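Local coordinates for exotoxin type A (Streptococcus pyogenes phage T12, PDB 1FNU), which probably acts as a secreted superantigen toxin of the staphylococcal and streptococcal family, whose members link MHC class II molecules to T-cell receptors, at residues L58-K63 / A97-G102; Q158-G163 / F184-E189; G170-I175 / I214-T219. All blocks are in the same frame, centred on the assembly; numbering follows the deposited sequence.

In the fold
Contact 1 lies in the OB-fold domain, while contacts 2 and 3 share the beta-grasp domain. Contacts 1 and 3 both join neighbouring strands, parallel in the first and antiparallel in the second; contact 2 brings two loop regions together, with one hydrogen bond across it. Contacts 1 and 2 are buried, whereas contact 3 is buried on the face of I172, I214 and V216 and partly exposed on the face of Y171, K173, E215 and Y217. Contacts 2 and 3 meet where strand 182-185 lies beside 169-176, F186 N reaching G170 O at 2.8 Å. Contact 1 stands apart, its nearest atoms about 10 Å from contact 2.

Contact 1 of 3, residues L58-K63 / A97-G102; sequences LKTELK and ACIYGG
The carbonyl oxygen I99 O is gripped by several groups: E61 N donates to it at 3.0 Å, a water donates to it as well, and the CA hydrogen of T60 adds a weaker contact. The E61 amide comes in tilted 26° from the carbonyl plane. The same water gives a hydrogen to E61 OE2, tying the carboxylate to the backbone of the neighbouring strand. OE2 has a second partner, the charged K59 NZ, which meets it at 3.0 Å from above the carboxylate plane in a salt bridge along the same strand. The K59 chain bends at chi3 (81°) on its way there, and its CE passes 3.7 Å from C98 SG; NZ also donates to Y88 O. Beyond the lysine, E61 and Y100 run side by side in the same direction, with E61 OE1 3.4 Å from Y100 CE1, while the tyrosine OH is hydrogen-bonded to S195 OG. On the other face T60 OG1 donates to G101 O at 2.8 Å, using a lone pair in the carbonyl plane. A chi1 of 177° puts that hydroxyl opposite its own backbone N, where it meets G101 O; separately, the pairing of the strands brings T60 CB to 3.4 Å from I99 CG1, a tight carbon pair. L58 crosses I99 at about a right angle, its CD1 3.9 Å from I99 CG2. The parallel pairing continues through I99 N to K59 O and ends at G101 N, 3.0 Å from E61 O. Strand 57-61 runs between 45-48 and 96-105 in the OB-fold sheet. L58 and I99 face inward onto V30 of strand 30-36 and I78 of strand 75-80, whereas on the K59 face C98 is joined by a disulfide to C87 and Y100 packs on M199.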
loop_
_atom_site.group_PDB
_atom_site.type_symbol
_atom_site.label_atom_id
_atom_site.label_comp_id
_atom_site.label_asym_id
_atom_site.label_seq_id
_atom_site.Cartn_x
_atom_site.Cartn_y
_atom_site.Cartn_z
ATOM N N LEU A 58 -12.142 -9.466 -9.165
ATOM C CA LEU A 58 -10.934 -9.945 -9.827
ATOM C C LEU A 58 -10.492 -8.959 -10.847
ATOM O O LEU A 58 -11.313 -8.434 -11.673
ATOM C CB LEU A 58 -11.194 -11.315 -10.503
ATOM C CG LEU A 58 -10.177 -11.897 -11.573
ATOM C CD1 LEU A 58 -8.832 -12.132 -10.928
ATOM C CD2 LEU A 58 -10.664 -13.274 -12.173
ATOM N N LYS A 59 -9.196 -8.709 -10.860
ATOM C CA LYS A 59 -8.684 -7.781 -11.868
ATOM C C LYS A 59 -7.616 -8.456 -12.747
ATOM O O LYS A 59 -6.775 -9.204 -12.254
ATOM C CB LYS A 59 -8.027 -6.531 -11.221
ATOM C CG LYS A 59 -7.521 -5.570 -12.254
ATOM C CD LYS A 59 -6.610 -4.488 -11.611
ATOM C CE LYS A 59 -5.166 -4.963 -11.378
ATOM N NZ LYS A 59 -4.277 -3.823 -11.117
ATOM N N THR A 60 -7.721 -8.249 -14.074
ATOM C CA THR A 60 -6.682 -8.689 -15.006
ATOM C C THR A 60 -6.051 -7.539 -15.745
ATOM O O THR A 60 -6.766 -6.633 -16.265
ATOM C CB THR A 60 -7.123 -9.691 -16.070
ATOM O OG1 THR A 60 -6.002 -9.922 -16.913
ATOM C CG2 THR A 60 -8.356 -9.146 -16.947
ATOM N N GLU A 61 -4.709 -7.559 -15.790
ATOM C CA GLU A 61 -3.961 -6.544 -16.452
ATOM C C GLU A 61 -3.510 -7.124 -17.739
ATOM O O GLU A 61 -2.786 -8.086 -17.735
ATOM C CB GLU A 61 -2.709 -6.093 -15.657
ATOM C CG GLU A 61 -3.015 -5.098 -14.569
ATOM C CD GLU A 61 -1.736 -4.739 -13.781
ATOM O OE1 GLU A 61 -0.728 -4.290 -14.482
ATOM O OE2 GLU A 61 -1.827 -4.935 -12.504
ATOM N N LEU A 62 -3.887 -6.456 -18.831
ATOM C CA LEU A 62 -3.533 -6.878 -20.166
ATOM C C LEU A 62 -2.342 -6.066 -20.698
ATOM O O LEU A 62 -1.730 -5.280 -20.016
ATOM C CB LEU A 62 -4.785 -6.780 -21.064
ATOM C CG LEU A 62 -5.803 -7.797 -20.491
ATOM C CD1 LEU A 62 -7.231 -7.340 -20.662
ATOM C CD2 LEU A 62 -5.555 -9.202 -21.130
ATOM N N LYS A 63 -2.010 -6.301 -21.944
ATOM C CA LYS A 63 -0.885 -5.687 -22.567
ATOM C C LYS A 63 -0.812 -4.205 -22.520
ATOM O O LYS A 63 0.202 -3.637 -22.166
ATOM C CB LYS A 63 -0.806 -6.142 -24.014
ATOM C CG LYS A 63 0.383 -5.568 -24.723
ATOM C CD LYS A 63 0.396 -6.063 -26.169
ATOM C CE LYS A 63 1.300 -5.174 -26.927
ATOM N NZ LYS A 63 2.003 -6.077 -27.943
ATOM N N ALA A 97 -8.444 -10.236 -5.978
ATOM C CA ALA A 97 -7.447 -11.137 -6.544
ATOM C C ALA A 97 -7.050 -10.496 -7.869
ATOM O O ALA A 97 -7.855 -9.821 -8.485
ATOM C CB ALA A 97 -8.075 -12.527 -6.805
ATOM N N CYS A 98 -5.799 -10.731 -8.301
ATOM C CA CYS A 98 -5.293 -10.158 -9.517
ATOM C C CYS A 98 -4.586 -11.175 -10.364
ATOM O O CYS A 98 -4.000 -12.113 -9.865
ATOM C CB CYS A 98 -4.299 -9.015 -9.220
ATOM S SG CYS A 98 -4.942 -7.419 -8.559
ATOM N N ILE A 99 -4.678 -10.966 -11.666
ATOM C CA ILE A 99 -3.997 -11.788 -12.655
ATOM C C ILE A 99 -3.453 -10.910 -13.805
ATOM O O ILE A 99 -3.723 -9.715 -13.899
ATOM C CB ILE A 99 -4.956 -12.890 -13.284
ATOM C CG1 ILE A 99 -6.150 -12.265 -14.100
ATOM C CG2 ILE A 99 -5.548 -13.807 -12.191
ATOM C CD1 ILE A 99 -6.857 -13.361 -15.007
ATOM N N TYR A 100 -2.643 -11.529 -14.655
ATOM C CA TYR A 100 -2.141 -10.863 -15.828
ATOM C C TYR A 100 -2.675 -11.750 -16.961
ATOM O O TYR A 100 -2.766 -12.993 -16.829
ATOM C CB TYR A 100 -0.634 -10.803 -15.852
ATOM C CG TYR A 100 -0.064 -9.756 -14.913
ATOM C CD1 TYR A 100 0.084 -8.408 -15.293
ATOM C CD2 TYR A 100 0.325 -10.131 -13.629
ATOM C CE1 TYR A 100 0.622 -7.460 -14.392
ATOM C CE2 TYR A 100 0.845 -9.230 -12.733
ATOM C CZ TYR A 100 0.994 -7.932 -13.096
ATOM O OH TYR A 100 1.545 -7.122 -12.196
ATOM N N GLY A 101 -3.117 -11.075 -18.020
ATOM C CA GLY A 101 -3.702 -11.758 -19.159
ATOM C C GLY A 101 -4.796 -12.744 -18.816
ATOM O O GLY A 101 -5.725 -12.428 -18.051
ATOM N N GLY A 102 -4.678 -13.951 -19.387
ATOM C CA GLY A 102 -5.616 -15.050 -19.168
ATOM C C GLY A 102 -7.024 -14.912 -19.758
ATOM O O GLY A 102 -7.948 -15.542 -19.305
HETATM O O HOH W 1 -2.747 -7.681 -11.903
#

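Contact 2 of 3, residues Q158-G163 / F184-E189; sequences QLYTNG and FDFFPE
Y160 and F186 form the polar part of the contact: Y160 OH donates to F186 O at 2.5 Å, a short bond in the carbonyl plane and on a lone pair, with the oxygen at the edge of the tyrosine ring. R150 NH1 is a second, weak partner of the hydroxyl. On the acceptor side an Asx turn shapes the backbone, D185 OD1 taking the F187 amide at 2.9 Å. The apolar part rests on L159, which crosses F186 at about a right angle and sets CD2 3.8 Å from F186 CE2. The leucine also covers its neighbour, L159 CG standing 3.7 Å above the centre of the Y160 ring; a chi1 of 169° turns its branched end toward F186 and F187. Aromatic contact completes the group: the Y160 and F187 rings have planes 85° apart and meet obliquely, CE1 of Y160 lying 3.7 Å from CE1 of F187. Between the two segments one directional bond thus fixes the hydroxyl end of Y160 amid buried, mostly apolar side chains; such burial would be expected to favour the bond, though its exact length should be read with caution.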
loop_
_atom_site.group_PDB
_atom_site.type_symbol
_atom_site.label_atom_id
_atom_site.label_comp_id
_atom_site.label_asym_id
_atom_site.label_seq_id
_atom_site.Cartn_x
_atom_site.Cartn_y
_atom_site.Cartn_z
ATOM N N GLN A 158 8.375 -32.749 -8.171
ATOM C CA GLN A 158 9.092 -31.824 -7.351
ATOM C C GLN A 158 9.574 -30.529 -7.963
ATOM O O GLN A 158 10.609 -30.030 -7.519
ATOM C CB GLN A 158 10.322 -32.509 -6.796
ATOM C CG GLN A 158 10.014 -33.177 -5.540
ATOM C CD GLN A 158 10.254 -34.625 -5.689
ATOM O OE1 GLN A 158 11.177 -35.207 -5.013
ATOM N NE2 GLN A 158 9.446 -35.277 -6.569
ATOM N N LEU A 159 8.852 -29.966 -8.928
ATOM C CA LEU A 159 9.318 -28.733 -9.579
ATOM C C LEU A 159 9.435 -27.614 -8.547
ATOM O O LEU A 159 10.363 -26.825 -8.598
ATOM C CB LEU A 159 8.364 -28.304 -10.736
ATOM C CG LEU A 159 8.586 -26.908 -11.336
ATOM C CD1 LEU A 159 10.018 -26.731 -11.719
ATOM C CD2 LEU A 159 7.706 -26.667 -12.559
ATOM N N TYR A 160 8.447 -27.515 -7.679
ATOM C CA TYR A 160 8.463 -26.502 -6.607
ATOM C C TYR A 160 8.096 -27.200 -5.272
ATOM O O TYR A 160 7.426 -28.278 -5.259
ATOM C CB TYR A 160 7.444 -25.345 -6.890
ATOM C CG TYR A 160 7.610 -24.545 -8.195
ATOM C CD1 TYR A 160 8.782 -23.862 -8.495
ATOM C CD2 TYR A 160 6.581 -24.492 -9.155
ATOM C CE1 TYR A 160 8.937 -23.165 -9.679
ATOM C CE2 TYR A 160 6.742 -23.770 -10.367
ATOM C CZ TYR A 160 7.919 -23.107 -10.618
ATOM O OH TYR A 160 8.113 -22.393 -11.776
ATOM N N THR A 161 8.559 -26.640 -4.152
ATOM C CA THR A 161 8.157 -27.171 -2.863
ATOM C C THR A 161 8.046 -25.942 -1.956
ATOM O O THR A 161 8.413 -24.869 -2.325
ATOM C CB THR A 161 9.213 -28.117 -2.163
ATOM O OG1 THR A 161 10.297 -27.322 -1.732
ATOM C CG2 THR A 161 9.807 -29.256 -3.098
ATOM N N ASN A 162 7.549 -26.129 -0.750
ATOM C CA ASN A 162 7.528 -25.039 0.199
ATOM C C ASN A 162 9.028 -25.069 0.665
ATOM O O ASN A 162 9.366 -25.545 1.743
ATOM C CB ASN A 162 6.574 -25.367 1.346
ATOM C CG ASN A 162 6.484 -24.241 2.337
ATOM O OD1 ASN A 162 6.937 -23.150 2.066
ATOM N ND2 ASN A 162 5.884 -24.500 3.490
ATOM N N GLY A 163 9.904 -24.543 -0.171
ATOM C CA GLY A 163 11.329 -24.611 0.076
ATOM C C GLY A 163 12.053 -24.629 -1.260
ATOM O O GLY A 163 11.523 -24.073 -2.212
ATOM N N PHE A 184 8.997 -19.292 -21.238
ATOM C CA PHE A 184 8.866 -18.646 -19.925
ATOM C C PHE A 184 9.881 -19.321 -18.975
ATOM O O PHE A 184 9.989 -20.557 -18.962
ATOM C CB PHE A 184 7.470 -18.876 -19.302
ATOM C CG PHE A 184 6.309 -18.399 -20.133
ATOM C CD1 PHE A 184 6.373 -17.254 -20.853
ATOM C CD2 PHE A 184 5.122 -19.121 -20.133
ATOM C CE1 PHE A 184 5.258 -16.827 -21.587
ATOM C CE2 PHE A 184 3.999 -18.658 -20.882
ATOM C CZ PHE A 184 4.107 -17.535 -21.581
ATOM N N ASP A 185 10.606 -18.508 -18.192
ATOM C CA ASP A 185 11.543 -18.991 -17.162
ATOM C C ASP A 185 10.749 -19.514 -15.935
ATOM O O ASP A 185 9.935 -18.769 -15.369
ATOM C CB ASP A 185 12.434 -17.848 -16.712
ATOM C CG ASP A 185 13.658 -18.337 -16.053
ATOM O OD1 ASP A 185 13.516 -19.377 -15.343
ATOM O OD2 ASP A 185 14.726 -17.714 -16.229
ATOM N N PHE A 186 10.933 -20.772 -15.547
ATOM C CA PHE A 186 10.238 -21.294 -14.384
ATOM C C PHE A 186 10.661 -20.590 -13.096
ATOM O O PHE A 186 9.982 -20.697 -12.097
ATOM C CB PHE A 186 10.438 -22.800 -14.186
ATOM C CG PHE A 186 9.654 -23.692 -15.157
ATOM C CD1 PHE A 186 8.613 -23.194 -15.922
ATOM C CD2 PHE A 186 9.892 -25.063 -15.187
ATOM C CE1 PHE A 186 7.798 -24.015 -16.701
ATOM C CE2 PHE A 186 9.068 -25.935 -15.979
ATOM C CZ PHE A 186 8.009 -25.389 -16.742
ATOM N N PHE A 187 11.778 -19.878 -13.134
ATOM C CA PHE A 187 12.294 -19.235 -11.944
ATOM C C PHE A 187 12.442 -17.723 -12.042
ATOM O O PHE A 187 12.843 -17.186 -13.067
ATOM C CB PHE A 187 13.657 -19.881 -11.562
ATOM C CG PHE A 187 13.559 -21.336 -11.263
ATOM C CD1 PHE A 187 12.865 -21.787 -10.148
ATOM C CD2 PHE A 187 14.089 -22.265 -12.112
ATOM C CE1 PHE A 187 12.677 -23.184 -9.874
ATOM C CE2 PHE A 187 13.913 -23.690 -11.857
ATOM C CZ PHE A 187 13.206 -24.130 -10.746
ATOM N N PRO A 188 12.130 -17.009 -10.931
ATOM C CA PRO A 188 12.209 -15.563 -10.816
ATOM C C PRO A 188 13.646 -15.097 -10.554
ATOM O O PRO A 188 14.530 -15.927 -10.310
ATOM C CB PRO A 188 11.346 -15.295 -9.565
ATOM C CG PRO A 188 11.776 -16.401 -8.662
ATOM C CD PRO A 188 11.561 -17.577 -9.681
ATOM N N GLU A 189 13.859 -13.765 -10.555
ATOM C CA GLU A 189 15.149 -13.203 -10.149
ATOM C C GLU A 189 15.261 -13.515 -8.607
ATOM O O GLU A 189 14.253 -13.878 -7.947
ATOM C CB GLU A 189 15.263 -11.695 -10.428
ATOM C CG GLU A 189 14.175 -10.859 -9.898
ATOM C CD GLU A 189 14.463 -9.385 -10.060
ATOM O OE1 GLU A 189 15.311 -8.986 -10.917
ATOM O OE2 GLU A 189 13.826 -8.628 -9.294
#

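Contact 3 of 3, residues G170-I175 / I214-T219; sequences GYIKFI and IEVYLT
The rings of Y171 and Y217 lie nearly parallel, 21° apart, but slid past one another until they barely overlap. Y217 CB sits over one face of the Y171 ring, 3.9 Å from its centroid in a CH-pi contact, and Y171 OH in turn lies over a face of the Y217 ring. Y171 CE1 and CZ both come within 3.5 Å of Y217 CD1. Y171 reaches this position because its chi1 of 72° places CG between backbone N and carbonyl carbon, leaning the ring over the neighbouring strand. Further along the same face Y217 OH donates to E215 OE1 at 2.7 Å, from well above the carboxylate plane. I175 CD1 touches the other oxygen, E215 OE2, at 3.4 Å. K173 runs beside E215 in the same direction, but its NZ instead makes a salt bridge with D3. The opposite face is hydrocarbon: I172 CD1 meets I214 CG2 at 3.7 Å, and I214 CG1 lies beside F174, whose ring also meets that of F182. L218 CD2 rests against G170 CA at 3.7 Å, so the glycine is covered from across the pair. Two hydrogen-bonded pairs, Y171 with Y217 and K173 with E215, hold the strands antiparallel; in the second, K173 N donates to E215 O at 2.8 Å, while the Y171 amide makes a longer and more bent bond. I172 and V216 both pack on V149 of helix 142-157, and strand 212-219 pairs in parallel with 110-123 on its far side from 169-176. A mixed sheet lying across a long helix, with its central strands 110-123 and 212-219 parallel, is the hallmark of the beta-grasp fold that forms the C-terminal domain of these toxins.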
loop_
_atom_site.group_PDB
_atom_site.type_symbol
_atom_site.label_atom_id
_atom_site.label_comp_id
_atom_site.label_asym_id
_atom_site.label_seq_id
_atom_site.Cartn_x
_atom_site.Cartn_y
_atom_site.Cartn_z
ATOM N N GLY A 170 14.921 -24.026 -15.258
ATOM C CA GLY A 170 13.755 -24.587 -15.919
ATOM C C GLY A 170 13.045 -23.595 -16.819
ATOM O O GLY A 170 13.007 -22.417 -16.504
ATOM N N TYR A 171 12.551 -24.022 -17.975
ATOM C CA TYR A 171 11.817 -23.134 -18.843
ATOM C C TYR A 171 10.868 -23.985 -19.656
ATOM O O TYR A 171 10.998 -25.237 -19.740
ATOM C CB TYR A 171 12.715 -22.227 -19.693
ATOM C CG TYR A 171 13.499 -22.851 -20.831
ATOM C CD1 TYR A 171 12.945 -22.996 -22.100
ATOM C CD2 TYR A 171 14.811 -23.319 -20.615
ATOM C CE1 TYR A 171 13.718 -23.607 -23.166
ATOM C CE2 TYR A 171 15.559 -23.900 -21.640
ATOM C CZ TYR A 171 15.028 -24.030 -22.896
ATOM O OH TYR A 171 15.881 -24.450 -23.892
ATOM N N ILE A 172 9.823 -23.332 -20.134
ATOM C CA ILE A 172 8.807 -24.034 -20.912
ATOM C C ILE A 172 8.786 -23.258 -22.222
ATOM O O ILE A 172 8.853 -22.012 -22.221
ATOM C CB ILE A 172 7.467 -23.993 -20.208
ATOM C CG1 ILE A 172 6.431 -24.747 -21.049
ATOM C CG2 ILE A 172 7.068 -22.537 -19.954
ATOM C CD1 ILE A 172 5.127 -24.924 -20.355
ATOM N N LYS A 173 8.728 -23.997 -23.318
ATOM C CA LYS A 173 8.781 -23.404 -24.648
ATOM C C LYS A 173 7.536 -23.771 -25.400
ATOM O O LYS A 173 7.122 -24.913 -25.415
ATOM C CB LYS A 173 10.009 -23.914 -25.416
ATOM C CG LYS A 173 10.055 -23.542 -26.913
ATOM C CD LYS A 173 11.304 -24.115 -27.632
ATOM C CE LYS A 173 11.391 -23.666 -29.126
ATOM N NZ LYS A 173 12.783 -23.860 -29.790
ATOM N N PHE A 174 6.926 -22.753 -25.976
ATOM C CA PHE A 174 5.709 -22.912 -26.731
ATOM C C PHE A 174 6.070 -22.769 -28.225
ATOM O O PHE A 174 6.783 -21.834 -28.644
ATOM C CB PHE A 174 4.693 -21.879 -26.262
ATOM C CG PHE A 174 4.040 -22.213 -24.951
ATOM C CD1 PHE A 174 3.081 -23.188 -24.891
ATOM C CD2 PHE A 174 4.399 -21.533 -23.766
ATOM C CE1 PHE A 174 2.465 -23.503 -23.692
ATOM C CE2 PHE A 174 3.802 -21.825 -22.578
ATOM C CZ PHE A 174 2.824 -22.820 -22.532
ATOM N N ILE A 175 5.601 -23.733 -29.018
ATOM C CA ILE A 175 5.876 -23.738 -30.451
ATOM C C ILE A 175 4.543 -23.754 -31.222
ATOM O O ILE A 175 3.935 -24.814 -31.387
ATOM C CB ILE A 175 6.711 -24.955 -30.818
ATOM C CG1 ILE A 175 7.838 -25.141 -29.785
ATOM C CG2 ILE A 175 7.381 -24.711 -32.221
ATOM C CD1 ILE A 175 8.351 -26.491 -29.825
ATOM N N ILE A 214 4.275 -28.212 -26.716
ATOM C CA ILE A 214 4.863 -27.773 -25.445
ATOM C C ILE A 214 6.060 -28.626 -25.171
ATOM O O ILE A 214 5.996 -29.847 -25.241
ATOM C CB ILE A 214 3.919 -27.974 -24.277
ATOM C CG1 ILE A 214 2.562 -27.277 -24.546
ATOM C CG2 ILE A 214 4.593 -27.428 -23.043
ATOM C CD1 ILE A 214 1.395 -27.705 -23.564
ATOM N N GLU A 215 7.147 -27.968 -24.859
ATOM C CA GLU A 215 8.409 -28.593 -24.545
ATOM C C GLU A 215 8.979 -28.011 -23.249
ATOM O O GLU A 215 9.075 -26.780 -23.086
ATOM C CB GLU A 215 9.374 -28.312 -25.682
ATOM C CG GLU A 215 9.372 -29.425 -26.723
ATOM C CD GLU A 215 10.127 -29.023 -27.922
ATOM O OE1 GLU A 215 11.087 -28.232 -27.789
ATOM O OE2 GLU A 215 9.762 -29.518 -29.018
ATOM N N VAL A 216 9.352 -28.906 -22.339
ATOM C CA VAL A 216 9.938 -28.508 -21.069
ATOM C C VAL A 216 11.403 -28.923 -20.867
ATOM O O VAL A 216 11.697 -30.122 -20.927
ATOM C CB VAL A 216 9.134 -29.089 -19.901
ATOM C CG1 VAL A 216 9.873 -28.837 -18.632
ATOM C CG2 VAL A 216 7.777 -28.435 -19.824
ATOM N N TYR A 217 12.275 -27.940 -20.541
ATOM C CA TYR A 217 13.738 -28.150 -20.281
ATOM C C TYR A 217 14.226 -27.823 -18.851
ATOM O O TYR A 217 14.261 -26.650 -18.449
ATOM C CB TYR A 217 14.575 -27.323 -21.246
ATOM C CG TYR A 217 14.332 -27.665 -22.686
ATOM C CD1 TYR A 217 13.289 -27.049 -23.411
ATOM C CD2 TYR A 217 15.084 -28.676 -23.317
ATOM C CE1 TYR A 217 13.002 -27.441 -24.728
ATOM C CE2 TYR A 217 14.803 -29.076 -24.626
ATOM C CZ TYR A 217 13.756 -28.460 -25.319
ATOM O OH TYR A 217 13.388 -28.928 -26.565
ATOM N N LEU A 218 14.668 -28.830 -18.120
ATOM C CA LEU A 218 15.123 -28.661 -16.738
ATOM C C LEU A 218 16.564 -29.138 -16.515
ATOM O O LEU A 218 17.033 -30.072 -17.211
ATOM C CB LEU A 218 14.235 -29.480 -15.808
ATOM C CG LEU A 218 12.722 -29.345 -15.827
ATOM C CD1 LEU A 218 12.112 -30.482 -14.961
ATOM C CD2 LEU A 218 12.293 -27.927 -15.284
ATOM N N THR A 219 17.272 -28.513 -15.565
ATOM C CA THR A 219 18.632 -28.941 -15.222
ATOM C C THR A 219 18.577 -29.077 -13.713
ATOM O O THR A 219 17.727 -28.469 -13.052
ATOM C CB THR A 219 19.779 -27.939 -15.609
ATOM O OG1 THR A 219 19.658 -26.734 -14.858
ATOM C CG2 THR A 219 19.752 -27.589 -17.067
#